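Cytochrome c551 (Achromobacter xylosoxidans, PDB 2ZON) probably shuttles electrons between redox proteins, carrying them on a haem iron buried in a small, all-helical cytochrome c fold. Local coordinates at residues P42-G47 with Y81-A86; V22-A25 with A31-L34; A50-V55 with A70-L75. All coordinates share one frame; numbering follows the deposited sequence.

Contact 1: P42-G47 with Y81-A86; sequences PFLAQG and YMMDAA. With HEM (protoporphyrin IX containing Fe), chain K.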
loop_
_atom_site.group_PDB
_atom_site.type_symbol
_atom_site.label_atom_id
_atom_site.label_comp_id
_atom_site.label_asym_id
_atom_site.label_seq_id
_atom_site.Cartn_x
_atom_site.Cartn_y
_atom_site.Cartn_z
ATOM N N PRO D 42 1.086 40.666 -22.605
ATOM C CA PRO D 42 2.319 41.458 -22.766
ATOM C C PRO D 42 3.395 40.758 -23.611
ATOM O O PRO D 42 4.164 41.435 -24.310
ATOM C CB PRO D 42 2.802 41.694 -21.324
ATOM C CG PRO D 42 2.110 40.698 -20.497
ATOM C CD PRO D 42 0.835 40.318 -21.192
ATOM N N PHE D 43 3.425 39.424 -23.568
ATOM C CA PHE D 43 4.396 38.645 -24.344
ATOM C C PHE D 43 4.088 38.696 -25.829
ATOM O O PHE D 43 4.978 38.899 -26.652
ATOM C CB PHE D 43 4.452 37.199 -23.848
ATOM C CG PHE D 43 4.887 37.072 -22.420
ATOM C CD1 PHE D 43 4.128 36.352 -21.512
ATOM C CD2 PHE D 43 6.059 37.687 -21.976
ATOM C CE1 PHE D 43 4.525 36.240 -20.191
ATOM C CE2 PHE D 43 6.469 37.574 -20.649
ATOM C CZ PHE D 43 5.703 36.856 -19.757
ATOM N N LEU D 44 2.813 38.531 -26.164
ATOM C CA LEU D 44 2.357 38.690 -27.538
ATOM C C LEU D 44 2.761 40.056 -28.103
ATOM O O LEU D 44 3.137 40.172 -29.275
ATOM C CB LEU D 44 0.840 38.501 -27.614
ATOM C CG LEU D 44 0.271 37.101 -27.875
ATOM C CD1 LEU D 44 0.942 35.980 -27.067
ATOM C CD2 LEU D 44 -1.237 37.104 -27.661
ATOM N N ALA D 45 2.690 41.075 -27.251
ATOM C CA ALA D 45 3.018 42.451 -27.639
ATOM C C ALA D 45 4.521 42.668 -27.884
ATOM O O ALA D 45 4.902 43.542 -28.676
ATOM C CB ALA D 45 2.494 43.419 -26.604
ATOM N N GLN D 46 5.362 41.873 -27.214
ATOM C CA GLN D 46 6.811 41.886 -27.453
ATOM C C GLN D 46 7.150 41.316 -28.824
ATOM O O GLN D 46 8.151 41.704 -29.441
ATOM C CB GLN D 46 7.545 41.063 -26.391
ATOM C CG GLN D 46 7.464 41.614 -24.984
ATOM C CD GLN D 46 8.193 40.736 -23.985
ATOM O OE1 GLN D 46 7.695 40.485 -22.891
ATOM N NE2 GLN D 46 9.380 40.259 -24.361
ATOM N N GLY D 47 6.331 40.374 -29.283
ATOM C CA GLY D 47 6.529 39.739 -30.573
ATOM C C GLY D 47 7.330 38.456 -30.466
ATOM O O GLY D 47 8.026 38.216 -29.465
ATOM N N TYR D 81 3.395 27.911 -31.127
ATOM C CA TYR D 81 2.302 27.116 -30.571
ATOM C C TYR D 81 1.801 27.748 -29.262
ATOM O O TYR D 81 0.588 27.822 -28.996
ATOM C CB TYR D 81 2.781 25.681 -30.320
ATOM C CG TYR D 81 1.830 24.846 -29.487
ATOM C CD1 TYR D 81 0.648 24.329 -30.034
ATOM C CD2 TYR D 81 2.122 24.552 -28.154
ATOM C CE1 TYR D 81 -0.221 23.540 -29.261
ATOM C CE2 TYR D 81 1.268 23.783 -27.389
ATOM C CZ TYR D 81 0.101 23.283 -27.937
ATOM O OH TYR D 81 -0.727 22.513 -27.142
ATOM N N MET D 82 2.751 28.200 -28.447
ATOM C CA MET D 82 2.415 28.782 -27.144
ATOM C C MET D 82 1.646 30.099 -27.315
ATOM O O MET D 82 0.588 30.289 -26.694
ATOM C CB MET D 82 3.673 28.926 -26.288
ATOM C CG MET D 82 4.247 27.565 -25.925
ATOM S SD MET D 82 5.789 27.668 -25.007
ATOM C CE MET D 82 5.178 28.196 -23.401
ATOM N N MET D 83 2.154 30.966 -28.193
ATOM C CA MET D 83 1.479 32.217 -28.556
ATOM C C MET D 83 0.057 31.947 -29.085
ATOM O O MET D 83 -0.901 32.591 -28.651
ATOM C CB MET D 83 2.305 32.987 -29.600
ATOM C CG MET D 83 3.655 33.509 -29.095
ATOM S SD MET D 83 4.699 34.280 -30.357
ATOM C CE MET D 83 4.135 35.983 -30.293
ATOM N N ASP D 84 -0.075 30.981 -30.002
ATOM C CA ASP D 84 -1.370 30.606 -30.582
ATOM C C ASP D 84 -2.407 30.258 -29.496
ATOM O O ASP D 84 -3.569 30.671 -29.560
ATOM C CB ASP D 84 -1.180 29.423 -31.550
ATOM C CG ASP D 84 -2.487 28.926 -32.150
ATOM O OD1 ASP D 84 -2.925 29.468 -33.190
ATOM O OD2 ASP D 84 -3.061 27.966 -31.596
ATOM N N ALA D 85 -1.977 29.517 -28.483
ATOM C CA ALA D 85 -2.895 29.040 -27.444
ATOM C C ALA D 85 -3.440 30.198 -26.584
ATOM O O ALA D 85 -4.454 30.052 -25.897
ATOM C CB ALA D 85 -2.204 27.972 -26.576
ATOM N N ALA D 86 -2.768 31.341 -26.656
ATOM C CA ALA D 86 -3.066 32.510 -25.831
ATOM C C ALA D 86 -3.935 33.530 -26.562
ATOM O O ALA D 86 -4.331 34.552 -25.982
ATOM C CB ALA D 86 -1.776 33.160 -25.389
HETATM C CHA HEM K . 9.015 32.067 -19.790
HETATM C CHB HEM K . 8.662 29.283 -23.696
HETATM C CHC HEM K . 10.635 25.678 -21.223
HETATM C CHD HEM K . 9.916 28.129 -17.168
HETATM C C1A HEM K . 8.784 31.703 -21.119
HETATM C C2A HEM K . 8.412 32.530 -22.181
HETATM C C3A HEM K . 8.320 31.715 -23.290
HETATM C C4A HEM K . 8.636 30.422 -22.905
HETATM C CMA HEM K . 7.940 32.116 -24.727
HETATM C CAA HEM K . 8.158 34.032 -22.099
HETATM C CBA HEM K . 9.467 34.792 -22.143
HETATM C CGA HEM K . 9.441 35.911 -21.101
HETATM O O1A HEM K . 9.023 35.632 -19.955
HETATM O O2A HEM K . 9.835 37.022 -21.487
HETATM C C1B HEM K . 9.261 28.055 -23.435
HETATM C C2B HEM K . 9.537 27.049 -24.344
HETATM C C3B HEM K . 10.126 26.010 -23.653
HETATM C C4B HEM K . 10.140 26.401 -22.308
HETATM C CMB HEM K . 9.273 27.158 -25.866
HETATM C CAB HEM K . 10.543 24.655 -24.228
HETATM C CBB HEM K . 11.504 24.739 -25.428
HETATM C C1C HEM K . 10.596 25.952 -19.853
HETATM C C2C HEM K . 10.944 25.114 -18.796
HETATM C C3C HEM K . 10.759 25.804 -17.608
HETATM C C4C HEM K . 10.277 27.063 -17.991
HETATM C CMC HEM K . 11.440 23.668 -18.965
HETATM C CAC HEM K . 10.944 25.183 -16.221
HETATM C CBC HEM K . 12.336 24.658 -15.847
HETATM C C1D HEM K . 9.687 29.467 -17.487
HETATM C C2D HEM K . 9.619 30.556 -16.619
HETATM C C3D HEM K . 9.362 31.693 -17.352
HETATM C C4D HEM K . 9.268 31.272 -18.678
HETATM C CMD HEM K . 9.808 30.485 -15.092
HETATM C CAD HEM K . 9.232 33.145 -16.835
HETATM C CBD HEM K . 10.636 33.753 -16.681
HETATM C CGD HEM K . 10.708 34.888 -15.638
HETATM O O1D HEM K . 9.932 35.855 -15.796
HETATM O O2D HEM K . 11.543 34.773 -14.705
HETATM N NA HEM K . 8.908 30.449 -21.589
HETATM N NB HEM K . 9.636 27.635 -22.211
HETATM N NC HEM K . 10.191 27.124 -19.337
HETATM N ND HEM K . 9.472 29.936 -18.726
HETATM FE FE HEM K . 9.515 28.812 -20.473
#

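Contact 2: V22-A25 with A31-L34; sequences VCHA and APKL. With HEM (protoporphyrin IX containing Fe), chain K.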
loop_
_atom_site.group_PDB
_atom_site.type_symbol
_atom_site.label_atom_id
_atom_site.label_comp_id
_atom_site.label_asym_id
_atom_site.label_seq_id
_atom_site.Cartn_x
_atom_site.Cartn_y
_atom_site.Cartn_z
ATOM N N VAL D 22 6.384 20.733 -18.878
ATOM C CA VAL D 22 6.653 20.443 -17.460
ATOM C C VAL D 22 6.484 21.677 -16.573
ATOM O O VAL D 22 6.004 21.558 -15.447
ATOM C CB VAL D 22 7.994 19.708 -17.207
ATOM C CG1 VAL D 22 9.184 20.571 -17.571
ATOM C CG2 VAL D 22 8.067 19.267 -15.749
ATOM N N CYS D 23 6.833 22.851 -17.098
ATOM C CA CYS D 23 6.666 24.111 -16.369
ATOM C C CYS D 23 5.455 24.941 -16.796
ATOM O O CYS D 23 4.852 25.669 -15.982
ATOM C CB CYS D 23 7.911 24.954 -16.514
ATOM S SG CYS D 23 9.416 24.192 -15.863
ATOM N N HIS D 24 5.104 24.852 -18.074
ATOM C CA HIS D 24 4.111 25.770 -18.614
ATOM C C HIS D 24 2.666 25.262 -18.550
ATOM O O HIS D 24 1.734 26.040 -18.796
ATOM C CB HIS D 24 4.514 26.220 -20.033
ATOM C CG HIS D 24 5.638 27.213 -20.058
ATOM N ND1 HIS D 24 5.443 28.566 -19.876
ATOM C CD2 HIS D 24 6.966 27.050 -20.264
ATOM C CE1 HIS D 24 6.601 29.194 -19.966
ATOM N NE2 HIS D 24 7.542 28.298 -20.212
ATOM N N ALA D 25 2.471 23.985 -18.214
ATOM C CA ALA D 25 1.113 23.420 -18.045
ATOM C C ALA D 25 0.410 24.059 -16.850
ATOM O O ALA D 25 -0.628 24.705 -16.987
ATOM C CB ALA D 25 1.160 21.913 -17.871
ATOM N N ALA D 31 5.943 30.351 -14.252
ATOM C CA ALA D 31 5.973 30.312 -15.712
ATOM C C ALA D 31 4.578 30.682 -16.235
ATOM O O ALA D 31 3.566 30.230 -15.674
ATOM C CB ALA D 31 6.395 28.926 -16.211
ATOM N N PRO D 32 4.515 31.531 -17.280
ATOM C CA PRO D 32 3.188 31.865 -17.818
ATOM C C PRO D 32 2.528 30.612 -18.369
ATOM O O PRO D 32 3.098 29.943 -19.233
ATOM C CB PRO D 32 3.487 32.871 -18.934
ATOM C CG PRO D 32 4.945 32.708 -19.252
ATOM C CD PRO D 32 5.602 32.221 -17.993
ATOM N N LYS D 33 1.352 30.280 -17.843
ATOM C CA LYS D 33 0.681 29.028 -18.186
ATOM C C LYS D 33 0.176 29.038 -19.620
ATOM O O LYS D 33 -0.262 30.081 -20.126
ATOM C CB LYS D 33 -0.473 28.749 -17.226
ATOM C CG LYS D 33 -0.045 28.636 -15.774
ATOM C CD LYS D 33 -1.244 28.701 -14.830
ATOM C CE LYS D 33 -2.073 27.414 -14.844
ATOM N NZ LYS D 33 -2.974 27.270 -16.046
ATOM N N LEU D 34 0.249 27.876 -20.271
ATOM C CA LEU D 34 -0.258 27.723 -21.629
ATOM C C LEU D 34 -1.725 28.108 -21.635
ATOM O O LEU D 34 -2.506 27.583 -20.839
ATOM C CB LEU D 34 -0.120 26.277 -22.120
ATOM C CG LEU D 34 -0.415 26.021 -23.608
ATOM C CD1 LEU D 34 0.757 26.458 -24.500
ATOM C CD2 LEU D 34 -0.790 24.561 -23.875
HETATM C CHA HEM K . 9.015 32.067 -19.790
HETATM C CHB HEM K . 8.662 29.283 -23.696
HETATM C CHC HEM K . 10.635 25.678 -21.223
HETATM C CHD HEM K . 9.916 28.129 -17.168
HETATM C C1A HEM K . 8.784 31.703 -21.119
HETATM C C2A HEM K . 8.412 32.530 -22.181
HETATM C C3A HEM K . 8.320 31.715 -23.290
HETATM C C4A HEM K . 8.636 30.422 -22.905
HETATM C CMA HEM K . 7.940 32.116 -24.727
HETATM C CAA HEM K . 8.158 34.032 -22.099
HETATM C CBA HEM K . 9.467 34.792 -22.143
HETATM C CGA HEM K . 9.441 35.911 -21.101
HETATM O O1A HEM K . 9.023 35.632 -19.955
HETATM O O2A HEM K . 9.835 37.022 -21.487
HETATM C C1B HEM K . 9.261 28.055 -23.435
HETATM C C2B HEM K . 9.537 27.049 -24.344
HETATM C C3B HEM K . 10.126 26.010 -23.653
HETATM C C4B HEM K . 10.140 26.401 -22.308
HETATM C CMB HEM K . 9.273 27.158 -25.866
HETATM C CAB HEM K . 10.543 24.655 -24.228
HETATM C CBB HEM K . 11.504 24.739 -25.428
HETATM C C1C HEM K . 10.596 25.952 -19.853
HETATM C C2C HEM K . 10.944 25.114 -18.796
HETATM C C3C HEM K . 10.759 25.804 -17.608
HETATM C C4C HEM K . 10.277 27.063 -17.991
HETATM C CMC HEM K . 11.440 23.668 -18.965
HETATM C CAC HEM K . 10.944 25.183 -16.221
HETATM C CBC HEM K . 12.336 24.658 -15.847
HETATM C C1D HEM K . 9.687 29.467 -17.487
HETATM C C2D HEM K . 9.619 30.556 -16.619
HETATM C C3D HEM K . 9.362 31.693 -17.352
HETATM C C4D HEM K . 9.268 31.272 -18.678
HETATM C CMD HEM K . 9.808 30.485 -15.092
HETATM C CAD HEM K . 9.232 33.145 -16.835
HETATM C CBD HEM K . 10.636 33.753 -16.681
HETATM C CGD HEM K . 10.708 34.888 -15.638
HETATM O O1D HEM K . 9.932 35.855 -15.796
HETATM O O2D HEM K . 11.543 34.773 -14.705
HETATM N NA HEM K . 8.908 30.449 -21.589
HETATM N NB HEM K . 9.636 27.635 -22.211
HETATM N NC HEM K . 10.191 27.124 -19.337
HETATM N ND HEM K . 9.472 29.936 -18.726
HETATM FE FE HEM K . 9.515 28.812 -20.473
HETATM O O HOH W 1 -2.224 25.554 -18.913
#

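Contact 3: A50-V55 with A70-L75; sequences ALLATV and ADEATL. With HEM (protoporphyrin IX containing Fe), chain K.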
loop_
_atom_site.group_PDB
_atom_site.type_symbol
_atom_site.label_atom_id
_atom_site.label_comp_id
_atom_site.label_asym_id
_atom_site.label_seq_id
_atom_site.Cartn_x
_atom_site.Cartn_y
_atom_site.Cartn_z
ATOM N N ALA D 50 11.430 38.344 -30.020
ATOM C CA ALA D 50 11.874 38.649 -28.658
ATOM C C ALA D 50 11.679 37.455 -27.728
ATOM O O ALA D 50 12.565 37.136 -26.925
ATOM C CB ALA D 50 11.140 39.882 -28.115
ATOM N N LEU D 51 10.516 36.811 -27.838
ATOM C CA LEU D 51 10.202 35.637 -27.027
ATOM C C LEU D 51 11.189 34.502 -27.317
ATOM O O LEU D 51 11.725 33.880 -26.387
ATOM C CB LEU D 51 8.757 35.169 -27.264
ATOM C CG LEU D 51 7.633 36.149 -26.913
ATOM C CD1 LEU D 51 6.277 35.471 -27.108
ATOM C CD2 LEU D 51 7.770 36.736 -25.491
ATOM N N LEU D 52 11.450 34.263 -28.603
ATOM C CA LEU D 52 12.405 33.231 -29.016
ATOM C C LEU D 52 13.804 33.503 -28.454
ATOM O O LEU D 52 14.463 32.585 -27.956
ATOM C CB LEU D 52 12.441 33.066 -30.544
ATOM C CG LEU D 52 13.468 32.064 -31.106
ATOM C CD1 LEU D 52 13.176 30.612 -30.650
ATOM C CD2 LEU D 52 13.505 32.133 -32.603
ATOM N N ALA D 53 14.231 34.761 -28.504
ATOM C CA ALA D 53 15.530 35.171 -27.928
ATOM C C ALA D 53 15.625 34.884 -26.430
ATOM O O ALA D 53 16.666 34.453 -25.927
ATOM C CB ALA D 53 15.803 36.652 -28.212
ATOM N N THR D 54 14.535 35.122 -25.717
ATOM C CA THR D 54 14.473 34.804 -24.297
ATOM C C THR D 54 14.583 33.295 -24.033
ATOM O O THR D 54 15.256 32.874 -23.083
ATOM C CB THR D 54 13.192 35.387 -23.677
ATOM O OG1 THR D 54 13.222 36.813 -23.846
ATOM C CG2 THR D 54 13.089 35.050 -22.186
ATOM N N VAL D 55 13.922 32.488 -24.869
ATOM C CA VAL D 55 13.942 31.025 -24.707
ATOM C C VAL D 55 15.362 30.508 -24.916
ATOM O O VAL D 55 15.871 29.733 -24.107
ATOM C CB VAL D 55 12.936 30.323 -25.656
ATOM C CG1 VAL D 55 13.120 28.804 -25.657
ATOM C CG2 VAL D 55 11.506 30.681 -25.250
ATOM N N ALA D 70 16.856 21.306 -28.842
ATOM C CA ALA D 70 16.141 21.575 -30.100
ATOM C C ALA D 70 16.834 22.678 -30.883
ATOM O O ALA D 70 17.468 23.557 -30.298
ATOM C CB ALA D 70 14.712 21.973 -29.808
ATOM N N ASP D 71 16.701 22.639 -32.205
ATOM C CA ASP D 71 17.238 23.718 -33.005
ATOM C C ASP D 71 16.360 24.983 -32.960
ATOM O O ASP D 71 15.216 24.964 -32.452
ATOM C CB ASP D 71 17.626 23.245 -34.431
ATOM C CG ASP D 71 16.426 22.979 -35.343
ATOM O OD1 ASP D 71 15.282 23.261 -34.958
ATOM O OD2 ASP D 71 16.655 22.480 -36.475
ATOM N N GLU D 72 16.911 26.091 -33.446
ATOM C CA GLU D 72 16.217 27.368 -33.384
ATOM C C GLU D 72 14.854 27.314 -34.073
ATOM O O GLU D 72 13.872 27.843 -33.543
ATOM C CB GLU D 72 17.111 28.479 -33.959
ATOM C CG GLU D 72 16.603 29.891 -33.731
ATOM C CD GLU D 72 17.310 30.885 -34.644
ATOM O OE1 GLU D 72 18.541 31.056 -34.483
ATOM O OE2 GLU D 72 16.652 31.451 -35.545
ATOM N N ALA D 73 14.776 26.669 -35.245
ATOM C CA ALA D 73 13.495 26.572 -35.959
ATOM C C ALA D 73 12.427 25.812 -35.160
ATOM O O ALA D 73 11.238 26.159 -35.210
ATOM C CB ALA D 73 13.685 25.925 -37.328
ATOM N N THR D 74 12.845 24.761 -34.452
ATOM C CA THR D 74 11.891 23.955 -33.703
ATOM C C THR D 74 11.454 24.774 -32.486
ATOM O O THR D 74 10.278 24.791 -32.134
ATOM C CB THR D 74 12.488 22.604 -33.274
ATOM O OG1 THR D 74 12.910 21.874 -34.436
ATOM C CG2 THR D 74 11.453 21.759 -32.505
ATOM N N LEU D 75 12.417 25.441 -31.839
ATOM C CA LEU D 75 12.076 26.337 -30.727
ATOM C C LEU D 75 11.135 27.466 -31.180
ATOM O O LEU D 75 10.192 27.808 -30.468
ATOM C CB LEU D 75 13.337 26.911 -30.055
ATOM C CG LEU D 75 14.213 25.921 -29.281
ATOM C CD1 LEU D 75 15.603 26.487 -28.999
ATOM C CD2 LEU D 75 13.562 25.505 -27.982
HETATM C CHA HEM K . 9.015 32.067 -19.790
HETATM C CHB HEM K . 8.662 29.283 -23.696
HETATM C CHC HEM K . 10.635 25.678 -21.223
HETATM C CHD HEM K . 9.916 28.129 -17.168
HETATM C C1A HEM K . 8.784 31.703 -21.119
HETATM C C2A HEM K . 8.412 32.530 -22.181
HETATM C C3A HEM K . 8.320 31.715 -23.290
HETATM C C4A HEM K . 8.636 30.422 -22.905
HETATM C CMA HEM K . 7.940 32.116 -24.727
HETATM C CAA HEM K . 8.158 34.032 -22.099
HETATM C CBA HEM K . 9.467 34.792 -22.143
HETATM C CGA HEM K . 9.441 35.911 -21.101
HETATM O O1A HEM K . 9.023 35.632 -19.955
HETATM O O2A HEM K . 9.835 37.022 -21.487
HETATM C C1B HEM K . 9.261 28.055 -23.435
HETATM C C2B HEM K . 9.537 27.049 -24.344
HETATM C C3B HEM K . 10.126 26.010 -23.653
HETATM C C4B HEM K . 10.140 26.401 -22.308
HETATM C CMB HEM K . 9.273 27.158 -25.866
HETATM C CAB HEM K . 10.543 24.655 -24.228
HETATM C CBB HEM K . 11.504 24.739 -25.428
HETATM C C1C HEM K . 10.596 25.952 -19.853
HETATM C C2C HEM K . 10.944 25.114 -18.796
HETATM C C3C HEM K . 10.759 25.804 -17.608
HETATM C C4C HEM K . 10.277 27.063 -17.991
HETATM C CMC HEM K . 11.440 23.668 -18.965
HETATM C CAC HEM K . 10.944 25.183 -16.221
HETATM C CBC HEM K . 12.336 24.658 -15.847
HETATM C C1D HEM K . 9.687 29.467 -17.487
HETATM C C2D HEM K . 9.619 30.556 -16.619
HETATM C C3D HEM K . 9.362 31.693 -17.352
HETATM C C4D HEM K . 9.268 31.272 -18.678
HETATM C CMD HEM K . 9.808 30.485 -15.092
HETATM C CAD HEM K . 9.232 33.145 -16.835
HETATM C CBD HEM K . 10.636 33.753 -16.681
HETATM C CGD HEM K . 10.708 34.888 -15.638
HETATM O O1D HEM K . 9.932 35.855 -15.796
HETATM O O2D HEM K . 11.543 34.773 -14.705
HETATM N NA HEM K . 8.908 30.449 -21.589
HETATM N NB HEM K . 9.636 27.635 -22.211
HETATM N NC HEM K . 10.191 27.124 -19.337
HETATM N ND HEM K . 9.472 29.936 -18.726
HETATM FE FE HEM K . 9.515 28.812 -20.473
#

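Contact 1: P42-G47 with Y81-A86
Leu-44 and Met-83 pass alongside one another, pointing opposite ways, the leucine reaching helix 72-85 and the methionine the turn after helix 37-46. The leucine's CD1 does the touching on its side: it comes to rest 4.2 Å from Met-83 CB and, a little further along, 4.3 Å from Ala-86 CB, so one methyl joins the last turns of helix 37-46 and helix 72-85. The methionine runs the other way. Its chain is straight as far as SD and then bends (chi3 88°), which swings Met-83 CE to 4.0 Å from Gly-47 C. Gly-47, with positive phi, follows one helix and sits at the N-cap position of helix 48-57. Phe-43 and Met-82, the neighbours of this pair, turn to the haem instead. The phenylalanine ring takes the first methylene of a propionate, HEM CAA, over the centre of one face, with its CE2 3.3 Å from HEM O1A, while Met-82 SD lies 3.5 Å from the meso carbon HEM CHB. Trp-40 meets the Phe-43 ring edge to face and also packs on Met-82 and Ala-86. Between the two segments no hydrogen bond forms; methyl and methylene groups, and Met-83 CE against the Gly-47 backbone, make a van der Waals contact without a direction-specific tie.

Contact 2: V22-A25 with A31-L34
Cys-23 and His-24 close the CXXCH haem-binding motif of c-type cytochromes, and the 31-34 loop folds back beneath them on the histidine side of the haem. Just before the pair, Val-22 sends CG1 to the haem methyl HEM CMC and packs on an aromatic side chain of another protein chain. Cys-23 follows with its thioether, SG bonded to HEM CAC at 1.9 Å; its CB also touches Ala-31 CB. His-24 carries most of the contact. NE2 binds the iron at 2.1 Å, with Met-62 SD as the other protein ligand, and at the far corner of the ring ND1 donates to Pro-32 O (2.8 Å). This bond is nearly straight, 172° at the hydrogen, and the acceptor lies in the imidazole plane, so coordination and hydrogen bond together fix the ring's rotation; the carbonyl would also be expected to make the imidazole a stronger electron donor to the iron. Ala-31 CB sits over one ring face in a CH-pi contact, 4.0 Å from the centroid, and the same methyl reaches the porphyrin. The histidine's backbone is gripped as well: His-24 O accepts from Leu-34 N at 2.8 Å and takes a CA-H...O contact from Lys-33. Lys-33 O in turn bonds Trp-40 NE1, tying the loop to helix 37-46. At Ala-25 a water completes the link, donating to Ala-25 O at 2.6 Å and to Leu-34 O at 2.8 Å.

Contact 3: A50-V55 with A70-L75
Asp-71 OD1 is gripped by two groups of one residue, Thr-74. The hydroxyl OG1 donates to it at 2.8 Å from above the carboxylate plane, and the backbone N of Thr-74 donates at 2.9 Å, meeting OD1 nearly along its C-O axis. Asp-71 is the N-cap of helix 72-85, and a chi1 of 73° turns its carboxylate back to Thr-74 N, a capping bond. From this first turn, Glu-72 and Leu-75 meet helix 48-57. Leu-52, with CG anti to its backbone N (chi1 177°), extends between the two helices and runs nearly perpendicular to both of these side chains, its CD1 3.8 Å from Leu-75 CB. The other branch, CD2, lies 4.0 Å from CG of Glu-72; the glutamate's carboxylate turns to Arg-76 in a salt bridge. Here two helices of the cytochrome c fold meet beside the cofactor, and Val-55, one turn on from Leu-52, and Leu-75 touch both each other and the haem. Val-55 divides its methyls: CG1 meets Leu-75 CD2 at 4.1 Å, and CG2 lies 3.5 Å from the meso carbon HEM CHB. Leu-75 CD2 extends the apolar lining to the vinyl-derived carbon HEM CBB, at 3.4 Å. On the neighbouring side of helix 48-57, Thr-54 places CG2 against the propionate methylene HEM CBA, 3.6 Å away.

In the fold
All three contacts touch the one haem. Contact 2 supplies the histidine ligand, while contacts 1 and 3, nested one inside the other along the chain, share helix 72-85 and have centres about 13 Å apart. Leu-51 joins these two: its CD1 lies 3.8 Å from Met-83 SD and 3.7 Å from Phe-43 O. Contacts 1 and 2 also meet directly, with Met-82 CE 3.5 Å from His-24 CG and Phe-43 CE1 3.7 Å from Pro-32 CG, so residues of contact 1 that line the haem pocket also pack on the ligand His-24 and on Pro-32 of the loop after it. Contacts 2 and 3 lie on opposite sides of the chain's centre and do not touch, their nearest atoms about 7 Å apart.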